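Glycerol uptake operon antiterminator regulatory protein (Listeria monocytogenes str. 4b, PDB 3KTS) probably senses glycerol-3-phosphate and regulates expression of the glycerol uptake operon by transcriptional antitermination. Local coordinates at residues A41-L46 / D75-E80. Sequence-based numbering, arbitrary orientation.
Sequences AQLKAL and DFLCTE
The planar peptide carbonyl of E80 is met by the aliphatic part of K44, with CD lying 3.8 Å from the E80 oxygen. Nearby, the ring of F76 points its CE1 corner at the methyl CD2 of L43 but stops short of close contact, so the ring borders the junction more than it fills it. L43 instead meets L77, methyl to methyl, their CD2 atoms 3.9 Å apart and the two side chains crossing at roughly a right angle. With CG of L43 anti to the backbone N (chi1 -167°), this methyl reaches toward the neighbouring helix. The K44 chain bends at chi3 and chi4, and NZ ends 7.1 Å from OE2 of E80, too far for a salt bridge. Behind the interface, T79 OG1 donates to D75 O at 2.7 Å, from above the carbonyl plane, and T79 N shares that acceptor. I81 adds further apolar contact with both L43 and K44, while A61 and L67 pack on L77. The buried leucine pair, with the exposed K44–E80 contact beside it, joins the start of helix 43-52 to the end of helix 71-81, successive outer helices of a TIM barrel, following the adjacent parallel strands 32-39 and 56-60.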
loop_
_atom_site.group_PDB
_atom_site.type_symbol
_atom_site.label_atom_id
_atom_site.label_comp_id
_atom_site.label_asym_id
_atom_site.label_seq_id
_atom_site.Cartn_x
_atom_site.Cartn_y
_atom_site.Cartn_z
ATOM N N ALA A 41 2.209 -0.554 20.359
ATOM C CA ALA A 41 1.738 0.137 21.555
ATOM C C ALA A 41 0.865 1.335 21.200
ATOM O O ALA A 41 -0.221 1.510 21.757
ATOM C CB ALA A 41 2.918 0.575 22.402
ATOM N N GLN A 42 1.335 2.142 20.255
ATOM C CA GLN A 42 0.637 3.360 19.861
ATOM C C GLN A 42 -0.334 3.151 18.697
ATOM O O GLN A 42 -0.978 4.100 18.255
ATOM C CB GLN A 42 1.652 4.446 19.494
ATOM C CG GLN A 42 2.507 4.941 20.654
ATOM C CD GLN A 42 3.892 5.366 20.201
ATOM O OE1 GLN A 42 4.647 4.565 19.648
ATOM N NE2 GLN A 42 4.233 6.628 20.435
ATOM N N LEU A 43 -0.463 1.908 18.235
ATOM C CA LEU A 43 -1.118 1.607 16.956
ATOM C C LEU A 43 -2.603 1.988 16.824
ATOM O O LEU A 43 -2.972 2.685 15.877
ATOM C CB LEU A 43 -0.891 0.145 16.558
ATOM C CG LEU A 43 -1.267 -0.196 15.115
ATOM C CD1 LEU A 43 -0.508 0.671 14.128
ATOM C CD2 LEU A 43 -1.039 -1.669 14.836
ATOM N N LYS A 44 -3.433 1.521 17.758
ATOM C CA LYS A 44 -4.885 1.752 17.731
ATOM C C LYS A 44 -5.236 3.240 17.727
ATOM O O LYS A 44 -6.135 3.667 16.997
ATOM C CB LYS A 44 -5.561 1.026 18.905
ATOM C CG LYS A 44 -7.026 1.378 19.170
ATOM C CD LYS A 44 -7.669 0.354 20.114
ATOM C CE LYS A 44 -8.244 0.997 21.385
ATOM N NZ LYS A 44 -9.408 1.902 21.154
ATOM N N ALA A 45 -4.507 4.014 18.528
ATOM C CA ALA A 45 -4.685 5.461 18.614
ATOM C C ALA A 45 -4.362 6.151 17.291
ATOM O O ALA A 45 -5.156 6.956 16.805
ATOM C CB ALA A 45 -3.832 6.033 19.738
ATOM N N LEU A 46 -3.210 5.807 16.710
ATOM C CA LEU A 46 -2.733 6.394 15.450
ATOM C C LEU A 46 -3.653 6.146 14.259
ATOM O O LEU A 46 -3.732 6.977 13.357
ATOM C CB LEU A 46 -1.339 5.877 15.106
ATOM C CG LEU A 46 -0.172 6.247 16.013
ATOM C CD1 LEU A 46 1.150 5.797 15.403
ATOM C CD2 LEU A 46 -0.170 7.730 16.303
ATOM N N ASP A 75 -5.586 -10.991 12.398
ATOM C CA ASP A 75 -6.831 -10.978 13.179
ATOM C C ASP A 75 -6.943 -9.732 14.058
ATOM O O ASP A 75 -7.975 -9.069 14.056
ATOM C CB ASP A 75 -6.937 -12.242 14.043
ATOM C CG ASP A 75 -7.370 -13.460 13.247
ATOM O OD1 ASP A 75 -8.219 -13.294 12.346
ATOM O OD2 ASP A 75 -6.873 -14.579 13.524
ATOM N N PHE A 76 -5.863 -9.422 14.776
ATOM C CA PHE A 76 -5.742 -8.233 15.626
ATOM C C PHE A 76 -5.904 -6.931 14.850
ATOM O O PHE A 76 -6.574 -6.006 15.312
ATOM C CB PHE A 76 -4.384 -8.267 16.328
ATOM C CG PHE A 76 -4.061 -7.041 17.143
ATOM C CD1 PHE A 76 -3.007 -6.209 16.773
ATOM C CD2 PHE A 76 -4.776 -6.741 18.296
ATOM C CE1 PHE A 76 -2.684 -5.090 17.524
ATOM C CE2 PHE A 76 -4.466 -5.619 19.052
ATOM C CZ PHE A 76 -3.409 -4.798 18.673
ATOM N N LEU A 77 -5.301 -6.873 13.667
ATOM C CA LEU A 77 -5.375 -5.687 12.822
ATOM C C LEU A 77 -6.774 -5.462 12.291
ATOM O O LEU A 77 -7.202 -4.322 12.151
ATOM C CB LEU A 77 -4.394 -5.785 11.654
ATOM C CG LEU A 77 -2.900 -5.832 11.968
ATOM C CD1 LEU A 77 -2.121 -5.813 10.674
ATOM C CD2 LEU A 77 -2.478 -4.682 12.870
ATOM N N CYS A 78 -7.482 -6.554 12.017
ATOM C CA CYS A 78 -8.807 -6.489 11.407
ATOM C C CYS A 78 -9.937 -6.299 12.410
ATOM O O CYS A 78 -10.916 -5.609 12.119
ATOM C CB CYS A 78 -9.065 -7.748 10.589
ATOM S SG CYS A 78 -7.966 -7.945 9.173
ATOM N N THR A 79 -9.805 -6.918 13.581
ATOM C CA THR A 79 -10.844 -6.863 14.609
ATOM C C THR A 79 -10.633 -5.742 15.628
ATOM O O THR A 79 -11.606 -5.165 16.112
ATOM C CB THR A 79 -11.010 -8.215 15.363
ATOM O OG1 THR A 79 -9.782 -8.565 16.018
ATOM C CG2 THR A 79 -11.422 -9.337 14.407
ATOM N N GLU A 80 -9.381 -5.423 15.949
ATOM C CA GLU A 80 -9.104 -4.453 17.018
ATOM C C GLU A 80 -8.392 -3.160 16.630
ATOM O O GLU A 80 -8.436 -2.194 17.389
ATOM C CB GLU A 80 -8.387 -5.120 18.199
ATOM C CG GLU A 80 -9.334 -5.827 19.166
ATOM C CD GLU A 80 -9.035 -5.525 20.632
ATOM O OE1 GLU A 80 -9.934 -5.741 21.476
ATOM O OE2 GLU A 80 -7.912 -5.067 20.946
#